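Local atomic coordinates of transferrin (PDB entry 6WB6), a protein that carries iron in an insect, binding a single ferric ion per molecule together with a carbonate anion. Residues M14-E18 / E32-A36; F45-R49 / G278-V282; K443-N449 / A566-D570; L559-R564 / S574-V580. All blocks are in the same frame, centred on the assembly; numbering follows the deposited sequence.

Interaction 1: M14-E18 / E32-A36; sequences MKDCE and ECVPA
With SG of C17 turned anti to the backbone N (chi1 -176°) and SG of C33 anti to its own carbonyl carbon (chi1 -57°), the side chains of M14-E18 and E32-A36 bring their two sulfurs into a disulfide, C17 SG to C33 SG 2.0 Å. The torsion about the S-S bond is -93°, close to the perpendicular at which a disulfide is relaxed. Strand 5-10, helix 14-21 and strand 31-36 form a beta-alpha-beta unit in which the two strands are parallel neighbours; helix and strand here run almost exactly antiparallel, their axes 8.6 Å apart. The bridge thus ties the crossover helix covalently to the second strand. M14, one helical turn before C17, lies next to the bridge: its chain bends at chi2 and then runs straight, carrying the methyl end over the strand. There M14 CE meets C33 CB at 3.3 Å, tighter than usual for two carbons, and also lies 3.2 Å from C33 O. Beyond it, the thioether crosses the ring of P35, with M14 CE 3.6 Å from P35 CD and the sulfur about as close to CB as to CD. C17 also touches V311 of helix 306-311.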
# COMPACT_ATOMS: atom_id res chain seq x y z
N MET A 14 -14.25 -5.08 16.53
CA MET A 14 -15.52 -5.15 17.25
C MET A 14 -15.31 -5.59 18.69
O MET A 14 -15.84 -4.97 19.62
CB MET A 14 -16.46 -6.10 16.52
CG MET A 14 -17.89 -5.90 16.89
SD MET A 14 -18.56 -4.29 16.41
CE MET A 14 -20.16 -4.57 17.12
N LYS A 15 -14.57 -6.67 18.91
CA LYS A 15 -14.37 -7.10 20.28
C LYS A 15 -13.70 -6.02 21.11
O LYS A 15 -13.94 -5.94 22.32
CB LYS A 15 -13.54 -8.39 20.35
CG LYS A 15 -14.30 -9.65 19.92
CD LYS A 15 -15.31 -10.09 20.96
CE LYS A 15 -16.30 -11.07 20.40
NZ LYS A 15 -15.64 -12.03 19.47
N ASP A 16 -12.86 -5.18 20.50
CA ASP A 16 -12.22 -4.13 21.28
C ASP A 16 -13.23 -3.04 21.63
O ASP A 16 -13.18 -2.47 22.73
CB ASP A 16 -11.03 -3.55 20.51
CG ASP A 16 -9.86 -4.51 20.49
OD1 ASP A 16 -9.39 -4.89 21.58
OD2 ASP A 16 -9.45 -4.94 19.40
N CYS A 17 -14.15 -2.77 20.73
CA CYS A 17 -15.17 -1.79 21.04
C CYS A 17 -16.07 -2.28 22.17
O CYS A 17 -16.57 -1.47 22.96
CB CYS A 17 -15.95 -1.49 19.76
SG CYS A 17 -17.21 -0.22 19.85
N GLU A 18 -16.26 -3.60 22.27
CA GLU A 18 -17.13 -4.15 23.30
C GLU A 18 -16.47 -4.03 24.67
O GLU A 18 -17.10 -3.57 25.62
CB GLU A 18 -17.47 -5.61 22.96
CG GLU A 18 -18.34 -5.72 21.68
CD GLU A 18 -18.36 -7.13 21.09
OE1 GLU A 18 -17.76 -8.05 21.69
OE2 GLU A 18 -18.99 -7.32 20.04
N GLU A 32 -23.15 2.10 21.37
CA GLU A 32 -23.18 0.79 20.73
C GLU A 32 -22.14 0.75 19.64
O GLU A 32 -21.86 1.75 18.97
CB GLU A 32 -24.53 0.41 20.11
CG GLU A 32 -25.62 1.40 20.25
CD GLU A 32 -26.91 0.91 19.58
OE1 GLU A 32 -26.87 -0.11 18.86
OE2 GLU A 32 -27.98 1.54 19.78
N CYS A 33 -21.59 -0.44 19.45
CA CYS A 33 -20.62 -0.71 18.40
C CYS A 33 -21.39 -1.14 17.15
O CYS A 33 -22.19 -2.08 17.20
CB CYS A 33 -19.67 -1.79 18.90
SG CYS A 33 -18.81 -1.32 20.48
N VAL A 34 -21.17 -0.44 16.04
CA VAL A 34 -21.67 -0.84 14.72
C VAL A 34 -20.46 -1.24 13.88
O VAL A 34 -19.61 -0.40 13.59
CB VAL A 34 -22.45 0.29 14.04
CG1 VAL A 34 -23.08 -0.19 12.71
CG2 VAL A 34 -23.48 0.86 14.97
N PRO A 35 -20.34 -2.51 13.47
CA PRO A 35 -19.19 -2.88 12.64
C PRO A 35 -19.32 -2.33 11.24
O PRO A 35 -20.42 -2.21 10.69
CB PRO A 35 -19.22 -4.41 12.64
CG PRO A 35 -20.69 -4.73 12.83
CD PRO A 35 -21.20 -3.67 13.76
N ALA A 36 -18.17 -2.01 10.64
CA ALA A 36 -18.11 -1.74 9.22
C ALA A 36 -16.92 -2.47 8.64
O ALA A 36 -16.09 -3.05 9.35
CB ALA A 36 -18.04 -0.24 8.91

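Interaction 2: F45-R49 / G278-V282; sequences FVQQR and GHNDV
Charge comes first in the contact between R49 and D281. R49 NE donates to D281 OD2 at 2.9 Å, and R49 NH2 adds a weak bond to the same oxygen. OD2 lies near the guanidinium plane, but NE meets it from above the carboxylate plane, the two flat groups being 61° apart. The strongest polar partner of R49 is D71, salt-bridged to NH2, while R49 NH1 gives a fairly straight bond of 2.9 Å to Q47 O. R49, the first residue past helix 39-47 to leave helical angles, has the positive phi of a Schellman motif.

Contact over the imidazole face is the second element. A bend at chi2 lays R49 NE over the H279 ring toward its rim, the planes 18° apart; R49 CZ sits 3.4 Å from H279 CB, and R49 CG makes a CH-pi contact. H279 NE2 is hydrogen-bonded to D52. Apolar packing is slighter: V46 CG1 rests 3.3 Å from H279 N.

With an alanine at R49, D281 and D71 would probably lose the cation they share, and one imidazole face its cover. Sharing one cation probably eases the repulsion between the carboxylates, and the guanidinium is held against rotation between the helix end and the turn after strand 275-279.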
# COMPACT_ATOMS: atom_id res chain seq x y z
N PHE A 45 -22.12 4.61 6.60
CA PHE A 45 -23.06 4.26 7.66
C PHE A 45 -23.40 5.45 8.52
O PHE A 45 -24.51 5.51 9.07
CB PHE A 45 -22.50 3.16 8.55
CG PHE A 45 -22.42 1.82 7.90
CD1 PHE A 45 -22.94 1.59 6.63
CD2 PHE A 45 -21.84 0.76 8.59
CE1 PHE A 45 -22.87 0.34 6.06
CE2 PHE A 45 -21.76 -0.48 8.02
CZ PHE A 45 -22.28 -0.70 6.74
N VAL A 46 -22.47 6.40 8.69
CA VAL A 46 -22.79 7.58 9.48
C VAL A 46 -23.76 8.45 8.72
O VAL A 46 -24.76 8.92 9.27
CB VAL A 46 -21.52 8.37 9.85
CG1 VAL A 46 -21.92 9.71 10.53
CG2 VAL A 46 -20.63 7.55 10.76
N GLN A 47 -23.48 8.70 7.44
CA GLN A 47 -24.42 9.47 6.63
C GLN A 47 -25.79 8.80 6.62
O GLN A 47 -26.81 9.47 6.75
CB GLN A 47 -23.89 9.60 5.20
CG GLN A 47 -24.85 10.38 4.29
CD GLN A 47 -25.12 11.77 4.82
OE1 GLN A 47 -24.22 12.44 5.32
NE2 GLN A 47 -26.36 12.19 4.74
N GLN A 48 -25.81 7.48 6.49
CA GLN A 48 -27.04 6.69 6.44
C GLN A 48 -27.68 6.48 7.80
O GLN A 48 -28.71 5.79 7.87
CB GLN A 48 -26.75 5.32 5.82
CG GLN A 48 -26.39 5.32 4.33
CD GLN A 48 -25.73 4.01 3.92
OE1 GLN A 48 -25.26 3.24 4.76
NE2 GLN A 48 -25.70 3.74 2.62
N ARG A 49 -27.09 6.98 8.88
CA ARG A 49 -27.60 6.85 10.24
C ARG A 49 -27.63 5.42 10.76
O ARG A 49 -28.32 5.17 11.75
CB ARG A 49 -29.02 7.42 10.37
CG ARG A 49 -29.09 8.90 10.69
CD ARG A 49 -28.57 9.78 9.55
NE ARG A 49 -28.74 11.20 9.85
CZ ARG A 49 -28.24 12.20 9.13
NH1 ARG A 49 -27.50 11.97 8.05
NH2 ARG A 49 -28.46 13.44 9.50
N GLY A 278 -19.66 13.04 12.81
CA GLY A 278 -20.96 12.41 12.92
C GLY A 278 -21.97 13.10 12.03
O GLY A 278 -21.71 14.17 11.46
N HIS A 279 -23.13 12.47 11.89
CA HIS A 279 -24.17 13.10 11.10
C HIS A 279 -24.77 14.26 11.87
O HIS A 279 -24.60 14.41 13.08
CB HIS A 279 -25.25 12.10 10.72
CG HIS A 279 -25.88 11.40 11.87
ND1 HIS A 279 -26.78 12.01 12.72
CD2 HIS A 279 -25.74 10.13 12.32
CE1 HIS A 279 -27.16 11.14 13.64
NE2 HIS A 279 -26.55 10.00 13.42
N ASN A 280 -25.46 15.12 11.13
CA ASN A 280 -25.91 16.39 11.68
C ASN A 280 -26.90 16.18 12.82
O ASN A 280 -26.99 17.02 13.72
CB ASN A 280 -26.52 17.23 10.57
CG ASN A 280 -26.84 18.62 11.00
OD1 ASN A 280 -25.96 19.39 11.38
ND2 ASN A 280 -28.13 18.98 10.93
N ASP A 281 -27.63 15.06 12.83
CA ASP A 281 -28.56 14.82 13.93
C ASP A 281 -27.86 14.50 15.24
O ASP A 281 -28.54 14.28 16.25
CB ASP A 281 -29.51 13.67 13.61
CG ASP A 281 -30.19 13.79 12.26
OD1 ASP A 281 -30.45 14.92 11.79
OD2 ASP A 281 -30.48 12.73 11.65
N VAL A 282 -26.52 14.41 15.26
CA VAL A 282 -25.81 14.26 16.52
C VAL A 282 -25.81 15.58 17.28
O VAL A 282 -25.72 15.59 18.51
CB VAL A 282 -24.37 13.76 16.30
CG1 VAL A 282 -23.56 13.90 17.55
CG2 VAL A 282 -24.38 12.31 15.86

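Interaction 3: K443-N449 / A566-D570; sequences KKGTAYN and AGGRD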
# COMPACT_ATOMS: atom_id res chain seq x y z
N LYS A 443 9.69 -37.50 0.14
CA LYS A 443 9.93 -37.96 1.50
C LYS A 443 11.40 -37.76 1.86
O LYS A 443 12.28 -37.84 1.01
CB LYS A 443 9.57 -39.43 1.66
CG LYS A 443 8.08 -39.71 1.57
CD LYS A 443 7.71 -41.02 2.23
CE LYS A 443 6.20 -41.23 2.13
NZ LYS A 443 5.72 -42.54 2.63
N LYS A 444 11.66 -37.49 3.13
CA LYS A 444 13.04 -37.34 3.54
C LYS A 444 13.78 -38.64 3.29
O LYS A 444 13.26 -39.73 3.52
CB LYS A 444 13.14 -36.94 5.01
CG LYS A 444 12.83 -35.47 5.25
CD LYS A 444 13.43 -34.96 6.53
CE LYS A 444 12.78 -33.64 6.93
NZ LYS A 444 13.45 -33.00 8.09
N GLY A 445 15.01 -38.52 2.79
CA GLY A 445 15.87 -39.68 2.65
C GLY A 445 15.65 -40.53 1.43
O GLY A 445 16.40 -41.49 1.23
N THR A 446 14.67 -40.22 0.58
CA THR A 446 14.57 -40.98 -0.65
C THR A 446 15.68 -40.56 -1.61
O THR A 446 16.36 -39.55 -1.42
CB THR A 446 13.18 -40.83 -1.30
OG1 THR A 446 12.87 -39.45 -1.53
CG2 THR A 446 12.12 -41.47 -0.42
N ALA A 447 15.85 -41.35 -2.67
CA ALA A 447 17.08 -41.35 -3.47
C ALA A 447 17.06 -40.38 -4.64
O ALA A 447 17.87 -40.53 -5.56
CB ALA A 447 17.35 -42.77 -3.99
N TYR A 448 16.19 -39.37 -4.64
CA TYR A 448 16.05 -38.46 -5.78
C TYR A 448 16.64 -37.11 -5.43
O TYR A 448 16.20 -36.48 -4.47
CB TYR A 448 14.59 -38.33 -6.18
CG TYR A 448 13.89 -39.65 -6.12
CD1 TYR A 448 13.93 -40.53 -7.20
CD2 TYR A 448 13.20 -40.04 -4.98
CE1 TYR A 448 13.31 -41.75 -7.13
CE2 TYR A 448 12.57 -41.25 -4.91
CZ TYR A 448 12.62 -42.10 -5.98
OH TYR A 448 11.99 -43.31 -5.88
N ASN A 449 17.65 -36.67 -6.22
CA ASN A 449 18.24 -35.35 -6.07
C ASN A 449 18.22 -34.52 -7.35
O ASN A 449 18.70 -33.39 -7.34
CB ASN A 449 19.70 -35.45 -5.61
CG ASN A 449 19.86 -36.37 -4.46
OD1 ASN A 449 19.60 -36.00 -3.32
ND2 ASN A 449 20.30 -37.59 -4.73
N ALA A 566 22.72 -27.50 -8.65
CA ALA A 566 23.17 -28.61 -7.83
C ALA A 566 22.09 -29.65 -7.54
O ALA A 566 22.42 -30.70 -6.99
CB ALA A 566 23.69 -28.10 -6.48
N GLY A 567 20.83 -29.38 -7.87
CA GLY A 567 19.79 -30.31 -7.45
C GLY A 567 19.75 -30.43 -5.93
O GLY A 567 20.02 -29.47 -5.19
N GLY A 568 19.41 -31.62 -5.45
CA GLY A 568 19.31 -31.80 -4.02
C GLY A 568 17.97 -31.34 -3.45
O GLY A 568 16.97 -31.17 -4.15
N ARG A 569 17.98 -31.11 -2.14
CA ARG A 569 16.76 -31.00 -1.35
C ARG A 569 16.87 -29.84 -0.38
O ARG A 569 17.96 -29.52 0.09
CB ARG A 569 16.51 -32.27 -0.54
CG ARG A 569 15.98 -33.42 -1.35
CD ARG A 569 16.56 -34.72 -0.87
NE ARG A 569 16.07 -35.80 -1.71
CZ ARG A 569 15.09 -36.63 -1.38
NH1 ARG A 569 14.49 -36.53 -0.21
NH2 ARG A 569 14.72 -37.56 -2.23
N ASP A 570 15.73 -29.24 -0.05
CA ASP A 570 15.70 -28.23 1.00
C ASP A 570 14.36 -28.31 1.73
O ASP A 570 13.43 -28.99 1.28
CB ASP A 570 15.92 -26.84 0.42
CG ASP A 570 16.52 -25.89 1.42
OD1 ASP A 570 16.23 -26.03 2.63
OD2 ASP A 570 17.30 -25.02 1.00
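A single arginine plugged into a turn makes this surface contact: R569, on the short strand 569-570, reaches into the loop K443-N449 that follows strand 437-443. The loop opens with a type II beta turn from K443 to T446, with G445 at positive phi. A bend at chi2 (143°) sends the end of R569 into the curve of this loop, where the edge of its guanidinium meets a row of acceptors. R569 NE and NH2 grip one atom side-on, Y448 O, with R569 NE at 2.8 Å. R569 NH2 also donates to T446 OG1 at 2.7 Å, almost straight at 172°, and R569 NH1 donates to K443 O at 2.8 Å. The three acceptors lie in or close to the guanidinium plane, so the group is fixed in rotation. T446 OG1 in turn donates to K443 O from the face of that carbonyl opposite to R569 NH1, closing a small ring of bonds. Over one guanidinium face lies T446 O, while the ring of Y448 turns its edge to R569 NH2. R569 NH1 has a second partner in E558, an acidic residue on strand 557-560.

A backbone bond adds a second hold: G568 N donates to N449 O at 2.7 Å, on a lone pair. The glycines suit this approach, since a side chain on G567 would run into N449 O, and the backbone angles of G568 call for glycine too. In the C-terminal transferrin-like half, an arginine side chain bonded to the carbonyls of a loop thus ties the loop leaving strand 437-443 to strand 569-570, across the strand 557-560 that pairs with both in the mixed sheet.

Interaction 4: L559-R564 / S574-V580; sequences LLCLNR and SFATCNV
A disulfide-closed loop beyond a beta hairpin defines this contact: strands 557-560 and 569-570 pair antiparallel, and the chain then returns through S574-V580 to lie against the end of the first strand. C561 SG and C578 SG are joined at 2.1 Å with a torsion of -91°, and C561 sits at the centre of an inverse gamma turn. After it a type I beta turn from C561 to R564 presents the polar groups. N563 holds its side chain between backbone N and carbonyl carbon (chi1 60°), which lets the amide work both ways: N563 ND2 donates to T577 O at 2.7 Å, while N563 OD1 accepts from N579 N at 2.9 Å. R564, extended from CG to NE, takes T577 side-on, R564 NE to T577 O at 2.9 Å and R564 NH2 to T577 OG1 at 3.1 Å; D570 is the salt-bridge partner of the same NH2. N563 and R564 reach T577 O from opposite faces of its plane. L559 CD1 packs on F575 CB, and a water lies within hydrogen-bonding distance of both L560 O and C578 O.

A leucine in place of R564 would probably leave D570 without its charged mate, T577 OG1 without this donor and T577 O with N563 ND2 but not NE. With the disulfide next to it, the returning loop is likely to be held rigidly: T577 O and the N-H of buried N579 are both met by side chains.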
# COMPACT_ATOMS: atom_id res chain seq x y z
N LEU A 559 11.58 -30.62 0.07
CA LEU A 559 11.44 -30.15 -1.30
C LEU A 559 12.64 -30.60 -2.11
O LEU A 559 13.77 -30.57 -1.62
CB LEU A 559 11.31 -28.63 -1.35
CG LEU A 559 10.13 -28.16 -0.49
CD1 LEU A 559 10.02 -26.63 -0.51
CD2 LEU A 559 8.82 -28.84 -0.97
N LEU A 560 12.37 -31.06 -3.32
CA LEU A 560 13.40 -31.40 -4.31
C LEU A 560 13.65 -30.15 -5.14
O LEU A 560 12.77 -29.72 -5.89
CB LEU A 560 12.93 -32.56 -5.18
CG LEU A 560 13.82 -33.00 -6.34
CD1 LEU A 560 15.12 -33.51 -5.76
CD2 LEU A 560 13.13 -34.06 -7.18
N CYS A 561 14.87 -29.60 -5.04
CA CYS A 561 15.23 -28.32 -5.65
C CYS A 561 15.56 -28.47 -7.13
O CYS A 561 16.67 -28.21 -7.59
CB CYS A 561 16.40 -27.70 -4.90
SG CYS A 561 16.23 -27.78 -3.13
N LEU A 562 14.57 -28.89 -7.90
CA LEU A 562 14.79 -29.04 -9.33
C LEU A 562 15.25 -27.73 -9.98
O LEU A 562 15.84 -27.77 -11.08
CB LEU A 562 13.51 -29.56 -10.00
CG LEU A 562 13.12 -31.00 -9.62
CD1 LEU A 562 11.70 -31.38 -10.05
CD2 LEU A 562 14.13 -31.95 -10.24
N ASN A 563 15.03 -26.59 -9.34
CA ASN A 563 15.51 -25.33 -9.91
C ASN A 563 17.01 -25.14 -9.76
O ASN A 563 17.61 -24.41 -10.55
CB ASN A 563 14.84 -24.14 -9.25
CG ASN A 563 15.11 -24.08 -7.77
OD1 ASN A 563 14.96 -25.08 -7.07
ND2 ASN A 563 15.56 -22.93 -7.28
N ARG A 564 17.64 -25.77 -8.77
CA ARG A 564 19.05 -25.49 -8.52
C ARG A 564 19.95 -26.29 -9.45
O ARG A 564 19.68 -27.46 -9.75
CB ARG A 564 19.40 -25.79 -7.07
CG ARG A 564 18.53 -25.04 -6.11
CD ARG A 564 18.97 -25.30 -4.71
NE ARG A 564 18.20 -24.53 -3.74
CZ ARG A 564 18.24 -24.74 -2.42
NH1 ARG A 564 18.99 -25.71 -1.93
NH2 ARG A 564 17.51 -23.98 -1.61
N SER A 574 11.45 -23.43 2.27
CA SER A 574 12.38 -22.76 1.38
C SER A 574 11.93 -22.81 -0.07
O SER A 574 12.71 -22.48 -0.96
CB SER A 574 13.78 -23.38 1.50
OG SER A 574 13.83 -24.59 0.78
N PHE A 575 10.67 -23.19 -0.32
CA PHE A 575 10.14 -23.31 -1.67
C PHE A 575 10.56 -22.17 -2.59
O PHE A 575 10.81 -22.41 -3.78
CB PHE A 575 8.61 -23.41 -1.63
CG PHE A 575 7.94 -22.27 -0.95
CD1 PHE A 575 7.73 -22.28 0.41
CD2 PHE A 575 7.51 -21.16 -1.67
CE1 PHE A 575 7.12 -21.22 1.05
CE2 PHE A 575 6.89 -20.11 -1.05
CZ PHE A 575 6.69 -20.13 0.32
N ALA A 576 10.69 -20.93 -2.08
CA ALA A 576 11.06 -19.82 -2.96
C ALA A 576 12.41 -20.02 -3.65
O ALA A 576 12.67 -19.35 -4.64
CB ALA A 576 11.08 -18.49 -2.20
N THR A 577 13.25 -20.94 -3.17
CA THR A 577 14.51 -21.23 -3.86
C THR A 577 14.72 -22.72 -4.12
O THR A 577 15.78 -23.11 -4.63
CB THR A 577 15.70 -20.68 -3.06
OG1 THR A 577 15.81 -21.38 -1.82
CG2 THR A 577 15.53 -19.18 -2.80
N CYS A 578 13.72 -23.55 -3.81
CA CYS A 578 13.79 -25.01 -3.96
C CYS A 578 12.44 -25.41 -4.55
O CYS A 578 11.48 -25.65 -3.81
CB CYS A 578 14.03 -25.72 -2.63
SG CYS A 578 14.20 -27.52 -2.81
N ASN A 579 12.37 -25.46 -5.88
CA ASN A 579 11.08 -25.47 -6.54
C ASN A 579 11.26 -25.97 -7.96
O ASN A 579 12.37 -26.27 -8.41
CB ASN A 579 10.48 -24.07 -6.56
CG ASN A 579 11.40 -23.04 -7.22
OD1 ASN A 579 11.62 -23.08 -8.44
ND2 ASN A 579 11.94 -22.12 -6.42
N VAL A 580 10.14 -26.04 -8.68
CA VAL A 580 10.13 -26.29 -10.10
C VAL A 580 9.99 -25.00 -10.89
O VAL A 580 10.79 -24.72 -11.77
CB VAL A 580 9.01 -27.28 -10.47
CG1 VAL A 580 9.18 -27.72 -11.91
CG2 VAL A 580 9.01 -28.47 -9.53
O HOH W 1 10.68 -28.25 -4.94

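Overall arrangement
From the N terminus, interaction 1 closes the short loop between helix 14-21 and strand 31-36. The next helix, 39-47, carries interaction 2, which spans 229 residues to strand 275-279; the two are in series, interaction 1 closing before interaction 2 opens, and touch where P35 and A36 pack on F45. Both belong to the N-terminal transferrin-like half. The other pair lies in the C-terminal half: interaction 3 joins the loop after strand 437-443 to strand 569-570, and interaction 4 closes the loop from 559-564 to 574-580. These two cross along the chain and share the sheet where 557-560 pairs with 569-570. Interactions 2 and 3 have centres about 63 Å apart, on opposite sides of the chain's centre.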